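Local coordinates for protein saframycin Mx1 synthetase B (Legionella pneumophila subsp. pneumophila, PDB 3KXW) that belongs to the ANL superfamily of AMP-binding enzymes and holds 5'-O-[(S)-(dodecanoyloxy)(hydroxy)phosphoryl]adenosine in a pocket of its fold, at residues A[56-61]-A[158-163]; A[474-479]-A[531-536]. One frame throughout, in Å; residues are numbered along the deposited sequence.

In the fold
From the N terminus, two helices and strands 28-34 and 37-42 precede helix 43-59, whose end supplies half of contact 1. The chain then runs through the parallel strands 67-71, 91-95, 118-121 and 143-147 before segment 158-163, in the loop ahead of strand 169-174, returns to that helix and closes a long loop. Contact 2 opens only much later, on helix 469-479, and is closed by the end of helix 515-533 once strands 486-496 and 499-508 have been laid down. The two are thus in series, neither nested nor crossed, with centres about 40 Å apart. Contact 1 ties a surface loop to a helix of the AMP-binding region; contact 2 joins two helices of the C-terminal family region.

Contact 1 (A[56-61]-A[158-163]); sequences TLQAEG and SWQPTS
The side-chain amide of Gln-58 grips the backbone of Gln-160 at two points, accepting its N-H and donating to its carbonyl. Gln-58 sits in the last turn of helix 43-59, within the AMP-binding region of this ANL enzyme, and the helix ends in a Schellman motif with Gly-61 as the C-prime residue. Extended beyond CG (chi2 171°), the glutamine reaches across to a loop that has no regular structure of its own.

The tight part is built on this pair of hydrogen bonds. Gln-160 N approaches Gln-58 OE1 at 3.1 Å, almost straight (171°), in the carbonyl plane and on a lone pair; Gln-58 NE2 reaches Gln-160 O at 2.7 Å. Held through both its oxygen and its nitrogen, the amide has its rotation about chi3 fixed. Its plane is 15° from that of the Trp-159 indole, and Gln-58 OE1 meets Trp-159 CD1 obliquely at 3.6 Å. The indole is itself placed by a hydrogen bond from its NE1 to Tyr-87 O and by packing on Lys-51 and Ala-54. Thr-162 adds its methyl, with CG2 3.8 Å from Gln-58 NE2.

On the solvent side the fit is looser. The exposed Gln-160 brushes the amide through CB, while its own amide leads away. A water completes the contact, donating to Gln-58 OE1 and to Ser-158 O, each at 2.7 Å.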
ATOM      1  N   THR A  56      13.464  -2.299  26.994  1.00 16.16           N
ATOM      2  CA  THR A  56      14.246  -1.101  26.741  1.00 17.49           C
ATOM      3  C   THR A  56      13.366   0.155  26.699  1.00 18.20           C
ATOM      4  O   THR A  56      13.685   1.175  27.318  1.00 16.87           O
ATOM      5  CB  THR A  56      15.042  -1.221  25.437  1.00 17.14           C
ATOM      6  OG1 THR A  56      15.857  -2.394  25.494  1.00 17.62           O
ATOM      7  CG2 THR A  56      15.908   0.011  25.236  1.00 17.97           C
ATOM      8  N   LEU A  57      12.246   0.079  25.986  1.00 15.57           N
ATOM      9  CA  LEU A  57      11.311   1.210  25.957  1.00 16.70           C
ATOM     10  C   LEU A  57      10.850   1.581  27.372  1.00 16.53           C
ATOM     11  O   LEU A  57      10.818   2.751  27.762  1.00 17.76           O
ATOM     12  CB  LEU A  57      10.092   0.870  25.061  1.00 15.57           C
ATOM     13  CG  LEU A  57      10.356   0.823  23.559  1.00 15.60           C
ATOM     14  CD1 LEU A  57       9.106   0.331  22.788  1.00 13.86           C
ATOM     15  CD2 LEU A  57      10.801   2.204  23.044  1.00 15.08           C
ATOM     16  N   GLN A  58      10.484   0.568  28.145  1.00 16.97           N
ATOM     17  CA  GLN A  58      10.063   0.797  29.516  1.00 17.48           C
ATOM     18  C   GLN A  58      11.199   1.400  30.353  1.00 20.39           C
ATOM     19  O   GLN A  58      10.975   2.349  31.129  1.00 19.29           O
ATOM     20  CB  GLN A  58       9.539  -0.507  30.122  1.00 18.14           C
ATOM     21  CG  GLN A  58       8.206  -0.947  29.534  1.00 18.08           C
ATOM     22  CD  GLN A  58       7.801  -2.344  29.980  1.00 18.54           C
ATOM     23  OE1 GLN A  58       8.645  -3.180  30.309  1.00 18.15           O
ATOM     24  NE2 GLN A  58       6.511  -2.607  29.961  1.00 19.74           N
ATOM     25  N   ALA A  59      12.415   0.888  30.165  1.00 18.68           N
ATOM     26  CA  ALA A  59      13.559   1.367  30.934  1.00 20.16           C
ATOM     27  C   ALA A  59      13.853   2.819  30.596  1.00 23.94           C
ATOM     28  O   ALA A  59      14.377   3.566  31.431  1.00 22.69           O
ATOM     29  CB  ALA A  59      14.804   0.507  30.658  1.00 22.15           C
ATOM     30  N   GLU A  60      13.499   3.220  29.379  1.00 20.82           N
ATOM     31  CA  GLU A  60      13.754   4.586  28.926  1.00 21.29           C
ATOM     32  C   GLU A  60      12.603   5.551  29.178  1.00 21.97           C
ATOM     33  O   GLU A  60      12.632   6.694  28.717  1.00 25.53           O
ATOM     34  CB  GLU A  60      14.116   4.590  27.441  1.00 21.07           C
ATOM     35  CG  GLU A  60      15.436   3.914  27.142  1.00 24.41           C
ATOM     36  CD  GLU A  60      16.604   4.709  27.683  1.00 28.88           C
ATOM     37  OE1 GLU A  60      16.658   5.927  27.419  1.00 30.58           O
ATOM     38  OE2 GLU A  60      17.461   4.124  28.373  1.00 33.34           O
ATOM     39  N   GLY A  61      11.593   5.098  29.905  1.00 20.16           N
ATOM     40  CA  GLY A  61      10.553   5.984  30.372  1.00 22.54           C
ATOM     41  C   GLY A  61       9.306   6.017  29.509  1.00 22.05           C
ATOM     42  O   GLY A  61       8.390   6.760  29.820  1.00 19.51           O
ATOM     43  N   SER A 158      13.457  -8.848  31.504  1.00 19.99           N
ATOM     44  CA  SER A 158      13.123  -7.663  32.271  1.00 21.57           C
ATOM     45  C   SER A 158      11.778  -7.038  31.870  1.00 22.24           C
ATOM     46  O   SER A 158      11.313  -6.093  32.512  1.00 22.03           O
ATOM     47  CB  SER A 158      14.240  -6.628  32.195  1.00 23.74           C
ATOM     48  OG  SER A 158      15.340  -7.019  33.010  1.00 25.96           O
ATOM     49  N   TRP A 159      11.145  -7.565  30.825  1.00 21.61           N
ATOM     50  CA  TRP A 159       9.916  -6.942  30.330  1.00 19.57           C
ATOM     51  C   TRP A 159       8.792  -7.009  31.375  1.00 21.56           C
ATOM     52  O   TRP A 159       8.599  -8.038  32.009  1.00 23.05           O
ATOM     53  CB  TRP A 159       9.476  -7.591  29.015  1.00 18.63           C
ATOM     54  CG  TRP A 159       8.085  -7.219  28.557  1.00 17.40           C
ATOM     55  CD1 TRP A 159       7.638  -5.971  28.203  1.00 17.22           C
ATOM     56  CD2 TRP A 159       6.976  -8.106  28.376  1.00 18.43           C
ATOM     57  NE1 TRP A 159       6.319  -6.030  27.822  1.00 16.21           N
ATOM     58  CE2 TRP A 159       5.891  -7.332  27.912  1.00 17.19           C
ATOM     59  CE3 TRP A 159       6.788  -9.482  28.565  1.00 17.10           C
ATOM     60  CZ2 TRP A 159       4.640  -7.886  27.646  1.00 19.66           C
ATOM     61  CZ3 TRP A 159       5.539 -10.032  28.285  1.00 20.13           C
ATOM     62  CH2 TRP A 159       4.483  -9.232  27.837  1.00 16.80           C
ATOM     63  N   GLN A 160       8.059  -5.912  31.551  1.00 21.28           N
ATOM     64  CA  GLN A 160       6.889  -5.930  32.438  1.00 22.04           C
ATOM     65  C   GLN A 160       5.609  -5.830  31.619  1.00 20.47           C
ATOM     66  O   GLN A 160       5.339  -4.785  31.043  1.00 21.37           O
ATOM     67  CB  GLN A 160       6.956  -4.763  33.428  1.00 22.31           C
ATOM     68  CG  GLN A 160       8.200  -4.784  34.317  1.00 28.07           C
ATOM     69  CD  GLN A 160       8.028  -5.667  35.542  1.00 32.81           C
ATOM     70  OE1 GLN A 160       7.001  -6.340  35.701  1.00 33.80           O
ATOM     71  NE2 GLN A 160       9.030  -5.664  36.423  1.00 39.87           N
ATOM     72  N   PRO A 161       4.813  -6.909  31.574  1.00 20.88           N
ATOM     73  CA  PRO A 161       3.539  -6.899  30.847  1.00 21.29           C
ATOM     74  C   PRO A 161       2.672  -5.737  31.323  1.00 24.90           C
ATOM     75  O   PRO A 161       2.657  -5.436  32.520  1.00 23.86           O
ATOM     76  CB  PRO A 161       2.882  -8.229  31.235  1.00 24.18           C
ATOM     77  CG  PRO A 161       3.995  -9.079  31.799  1.00 23.52           C
ATOM     78  CD  PRO A 161       5.021  -8.142  32.354  1.00 21.03           C
ATOM     79  N   THR A 162       1.975  -5.087  30.397  1.00 21.35           N
ATOM     80  CA  THR A 162       1.065  -4.005  30.743  1.00 22.34           C
ATOM     81  C   THR A 162      -0.349  -4.556  30.639  1.00 24.45           C
ATOM     82  O   THR A 162      -0.539  -5.683  30.209  1.00 24.45           O
ATOM     83  CB  THR A 162       1.258  -2.771  29.815  1.00 24.71           C
ATOM     84  OG1 THR A 162       0.874  -3.108  28.477  1.00 24.25           O
ATOM     85  CG2 THR A 162       2.716  -2.329  29.805  1.00 23.52           C
ATOM     86  N   SER A 163      -1.351  -3.802  31.065  1.00 24.27           N
ATOM     87  CA  SER A 163      -2.721  -4.300  30.917  1.00 25.50           C
ATOM     88  C   SER A 163      -3.358  -3.731  29.665  1.00 25.02           C
ATOM     89  O   SER A 163      -3.996  -2.694  29.714  1.00 29.34           O
ATOM     90  CB  SER A 163      -3.585  -3.966  32.134  1.00 30.85           C
ATOM     91  OG  SER A 163      -3.496  -5.008  33.088  1.00 36.14           O
TER
HETATM   92  O   HOH W   1      10.612  -3.532  32.130  1.00 25.27           O

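Contact 2 (A[474-479]-A[531-536]); sequences EFSLMH and ENHQLE
Ser-476 pushes its hydroxyl between the side chains of Asn-532 and His-533, so that a single oxygen meets two neighbouring residues of the facing segment. With chi1 at -75°, Ser-476 OG stands opposite its own carbonyl carbon and points at the facing helix. Asn-532 ND2 donates to Ser-476 OG at 2.9 Å along a nearly straight path (175°), and the oxygen lies in the plane of the asparagine amide. His-533 presents the edge of its imidazole instead: its NE2 is hydrogen-bonded to Ser-476 OG at 2.7 Å, close to the ring plane, and either atom could be the donor. The serine methylene is drawn in as well, with Ser-476 CB in the imidazole plane and 3.5 Å from His-533 NE2. A further, weak hydrogen bond links Ser-476 OG to Asp-472 O, one turn earlier in the same helix. All three contacting side chains are buried.

The helices concerned, 469-479 and 515-533, belong to the C-terminal alpha/beta region of the ANL fold, where they accompany the mixed sheet that includes strands 486-496 and 499-508. Their approach is close, with Ser-476 CA and Asn-532 CA 7.2 Å apart. Leu-477 adds an apolar touch on Leu-528, and Glu-474, whose side chain sets off away from segment 531-536, forms a salt bridge with Arg-558.

His-533 also packs on Ile-473 and on Lys-102 of helix 101-114, bringing the N-terminal part of the chain against the cluster; the bound 5'-O-[(S)-(dodecanoyloxy)(hydroxy)phosphoryl]adenosine lies about 14 Å from its side chain. A water donates to Ser-476 O at 2.8 Å and accepts a weak hydrogen bond from Asn-532 ND2 at 3.2 Å.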
ATOM      1  N   GLU A 474       8.420  16.836 -10.080  1.00 16.25           N
ATOM      2  CA  GLU A 474       9.360  17.567 -10.924  1.00 18.54           C
ATOM      3  C   GLU A 474      10.649  17.863 -10.156  1.00 18.34           C
ATOM      4  O   GLU A 474      11.752  17.726 -10.696  1.00 19.56           O
ATOM      5  CB  GLU A 474       8.697  18.845 -11.472  1.00 17.12           C
ATOM      6  CG  GLU A 474       7.550  18.525 -12.420  1.00 18.30           C
ATOM      7  CD  GLU A 474       6.618  19.710 -12.692  1.00 18.39           C
ATOM      8  OE1 GLU A 474       6.881  20.811 -12.166  1.00 21.06           O
ATOM      9  OE2 GLU A 474       5.634  19.531 -13.433  1.00 17.37           O
ATOM     10  N   PHE A 475      10.502  18.245  -8.891  1.00 17.73           N
ATOM     11  CA  PHE A 475      11.650  18.498  -8.017  1.00 19.29           C
ATOM     12  C   PHE A 475      12.539  17.267  -7.890  1.00 20.20           C
ATOM     13  O   PHE A 475      13.774  17.367  -7.992  1.00 20.02           O
ATOM     14  CB  PHE A 475      11.204  18.938  -6.623  1.00 22.88           C
ATOM     15  CG  PHE A 475      12.352  19.237  -5.692  1.00 24.49           C
ATOM     16  CD1 PHE A 475      12.854  20.520  -5.590  1.00 25.72           C
ATOM     17  CD2 PHE A 475      12.927  18.227  -4.927  1.00 23.05           C
ATOM     18  CE1 PHE A 475      13.915  20.802  -4.735  1.00 27.15           C
ATOM     19  CE2 PHE A 475      13.994  18.500  -4.075  1.00 27.46           C
ATOM     20  CZ  PHE A 475      14.484  19.799  -3.983  1.00 25.65           C
ATOM     21  N   SER A 476      11.911  16.117  -7.636  1.00 18.11           N
ATOM     22  CA  SER A 476      12.621  14.853  -7.519  1.00 17.69           C
ATOM     23  C   SER A 476      13.464  14.565  -8.763  1.00 18.18           C
ATOM     24  O   SER A 476      14.648  14.235  -8.654  1.00 17.24           O
ATOM     25  CB  SER A 476      11.643  13.694  -7.240  1.00 17.88           C
ATOM     26  OG  SER A 476      11.185  13.729  -5.889  1.00 18.36           O
ATOM     27  N   LEU A 477      12.854  14.708  -9.937  1.00 17.04           N
ATOM     28  CA  LEU A 477      13.545  14.444 -11.200  1.00 17.70           C
ATOM     29  C   LEU A 477      14.742  15.372 -11.349  1.00 20.05           C
ATOM     30  O   LEU A 477      15.851  14.948 -11.717  1.00 20.12           O
ATOM     31  CB  LEU A 477      12.578  14.634 -12.388  1.00 18.02           C
ATOM     32  CG  LEU A 477      11.495  13.560 -12.507  1.00 19.85           C
ATOM     33  CD1 LEU A 477      10.301  14.004 -13.360  1.00 18.26           C
ATOM     34  CD2 LEU A 477      12.111  12.309 -13.094  1.00 20.03           C
HETATM   35  N   MSE A 478      14.518  16.645 -11.050  1.00 19.18           N
HETATM   36  CA  MSE A 478      15.566  17.643 -11.224  1.00 20.37           C
HETATM   37  C   MSE A 478      16.685  17.466 -10.212  1.00 21.14           C
HETATM   38  O   MSE A 478      17.823  17.859 -10.464  1.00 21.49           O
HETATM   39  CB  MSE A 478      14.973  19.048 -11.172  1.00 20.12           C
HETATM   40  CG  MSE A 478      14.036  19.323 -12.351  1.00 20.48           C
HETATM   41 SE   MSE A 478      14.917  19.235 -14.146  1.00 35.50          SE
HETATM   42  CE  MSE A 478      14.735  17.313 -14.568  1.00 21.29           C
ATOM     43  N   HIS A 479      16.372  16.848  -9.081  1.00 20.48           N
ATOM     44  CA  HIS A 479      17.376  16.682  -8.028  1.00 21.45           C
ATOM     45  C   HIS A 479      18.002  15.293  -7.941  1.00 22.90           C
ATOM     46  O   HIS A 479      18.844  15.013  -7.073  1.00 24.03           O
ATOM     47  CB  HIS A 479      16.819  17.167  -6.701  1.00 23.92           C
ATOM     48  CG  HIS A 479      16.541  18.642  -6.701  1.00 26.91           C
ATOM     49  ND1 HIS A 479      17.350  19.555  -6.053  1.00 29.75           N
ATOM     50  CD2 HIS A 479      15.583  19.369  -7.328  1.00 25.87           C
ATOM     51  CE1 HIS A 479      16.877  20.774  -6.246  1.00 30.46           C
ATOM     52  NE2 HIS A 479      15.809  20.690  -7.020  1.00 30.46           N
ATOM     53  N   GLU A 531       9.643   5.651  -5.076  1.00 19.39           N
ATOM     54  CA  GLU A 531      10.405   5.808  -3.830  1.00 23.71           C
ATOM     55  C   GLU A 531      10.198   7.144  -3.123  1.00 24.91           C
ATOM     56  O   GLU A 531      10.023   7.180  -1.907  1.00 24.46           O
ATOM     57  CB  GLU A 531      11.888   5.557  -4.102  1.00 22.71           C
ATOM     58  CG  GLU A 531      12.114   4.165  -4.663  1.00 27.17           C
ATOM     59  CD  GLU A 531      12.740   3.174  -3.685  1.00 34.29           C
ATOM     60  OE1 GLU A 531      13.990   3.206  -3.558  1.00 36.63           O
ATOM     61  OE2 GLU A 531      12.009   2.320  -3.092  1.00 38.42           O
ATOM     62  N   ASN A 532      10.202   8.236  -3.889  1.00 21.63           N
ATOM     63  CA  ASN A 532      10.076   9.572  -3.323  1.00 21.45           C
ATOM     64  C   ASN A 532       8.649   9.985  -2.993  1.00 22.95           C
ATOM     65  O   ASN A 532       8.441  10.826  -2.120  1.00 23.71           O
ATOM     66  CB  ASN A 532      10.702  10.616  -4.263  1.00 19.76           C
ATOM     67  CG  ASN A 532      12.232  10.548  -4.295  1.00 22.30           C
ATOM     68  OD1 ASN A 532      12.843   9.577  -3.840  1.00 20.90           O
ATOM     69  ND2 ASN A 532      12.856  11.591  -4.845  1.00 22.23           N
ATOM     70  N   HIS A 533       7.665   9.411  -3.684  1.00 21.67           N
ATOM     71  CA  HIS A 533       6.287   9.907  -3.579  1.00 22.95           C
ATOM     72  C   HIS A 533       5.212   8.848  -3.365  1.00 22.09           C
ATOM     73  O   HIS A 533       4.027   9.168  -3.195  1.00 22.39           O
ATOM     74  CB  HIS A 533       5.954  10.757  -4.807  1.00 20.47           C
ATOM     75  CG  HIS A 533       6.917  11.875  -5.004  1.00 19.17           C
ATOM     76  ND1 HIS A 533       6.869  13.033  -4.257  1.00 20.64           N
ATOM     77  CD2 HIS A 533       8.003  11.984  -5.803  1.00 19.17           C
ATOM     78  CE1 HIS A 533       7.861  13.831  -4.626  1.00 21.71           C
ATOM     79  NE2 HIS A 533       8.566  13.215  -5.561  1.00 19.43           N
ATOM     80  N   GLN A 534       5.627   7.594  -3.362  1.00 22.12           N
ATOM     81  CA  GLN A 534       4.675   6.486  -3.256  1.00 23.67           C
ATOM     82  C   GLN A 534       3.599   6.604  -4.325  1.00 25.78           C
ATOM     83  O   GLN A 534       2.420   6.364  -4.052  1.00 24.06           O
ATOM     84  CB  GLN A 534       4.049   6.434  -1.846  1.00 25.66           C
ATOM     85  CG  GLN A 534       5.026   6.021  -0.741  1.00 27.10           C
ATOM     86  CD  GLN A 534       6.101   7.061  -0.497  1.00 27.79           C
ATOM     87  OE1 GLN A 534       5.810   8.211  -0.143  1.00 29.29           O
ATOM     88  NE2 GLN A 534       7.355   6.666  -0.680  1.00 26.97           N
ATOM     89  N   LEU A 535       4.003   6.980  -5.543  1.00 19.67           N
ATOM     90  CA  LEU A 535       3.078   7.048  -6.659  1.00 20.79           C
ATOM     91  C   LEU A 535       3.627   6.231  -7.827  1.00 18.78           C
ATOM     92  O   LEU A 535       4.834   6.014  -7.910  1.00 18.86           O
ATOM     93  CB  LEU A 535       2.874   8.499  -7.120  1.00 19.73           C
ATOM     94  CG  LEU A 535       2.198   9.449  -6.114  1.00 21.65           C
ATOM     95  CD1 LEU A 535       2.395  10.881  -6.553  1.00 21.37           C
ATOM     96  CD2 LEU A 535       0.709   9.118  -5.984  1.00 22.32           C
ATOM     97  N   GLU A 536       2.741   5.777  -8.708  1.00 17.04           N
ATOM     98  CA  GLU A 536       3.159   5.012  -9.887  1.00 18.53           C
ATOM     99  C   GLU A 536       2.967   5.776 -11.191  1.00 17.74           C
ATOM    100  O   GLU A 536       1.838   6.083 -11.562  1.00 17.84           O
ATOM    101  CB  GLU A 536       2.385   3.696  -9.983  1.00 21.32           C
ATOM    102  CG  GLU A 536       2.480   2.834  -8.743  1.00 20.56           C
ATOM    103  CD  GLU A 536       1.312   3.067  -7.828  1.00 26.17           C
ATOM    104  OE1 GLU A 536       0.924   4.235  -7.650  1.00 33.59           O
ATOM    105  OE2 GLU A 536       0.749   2.092  -7.294  1.00 29.91           O
TER
HETATM  106  O   HOH W   2      15.297  13.239  -6.154  1.00 23.93           O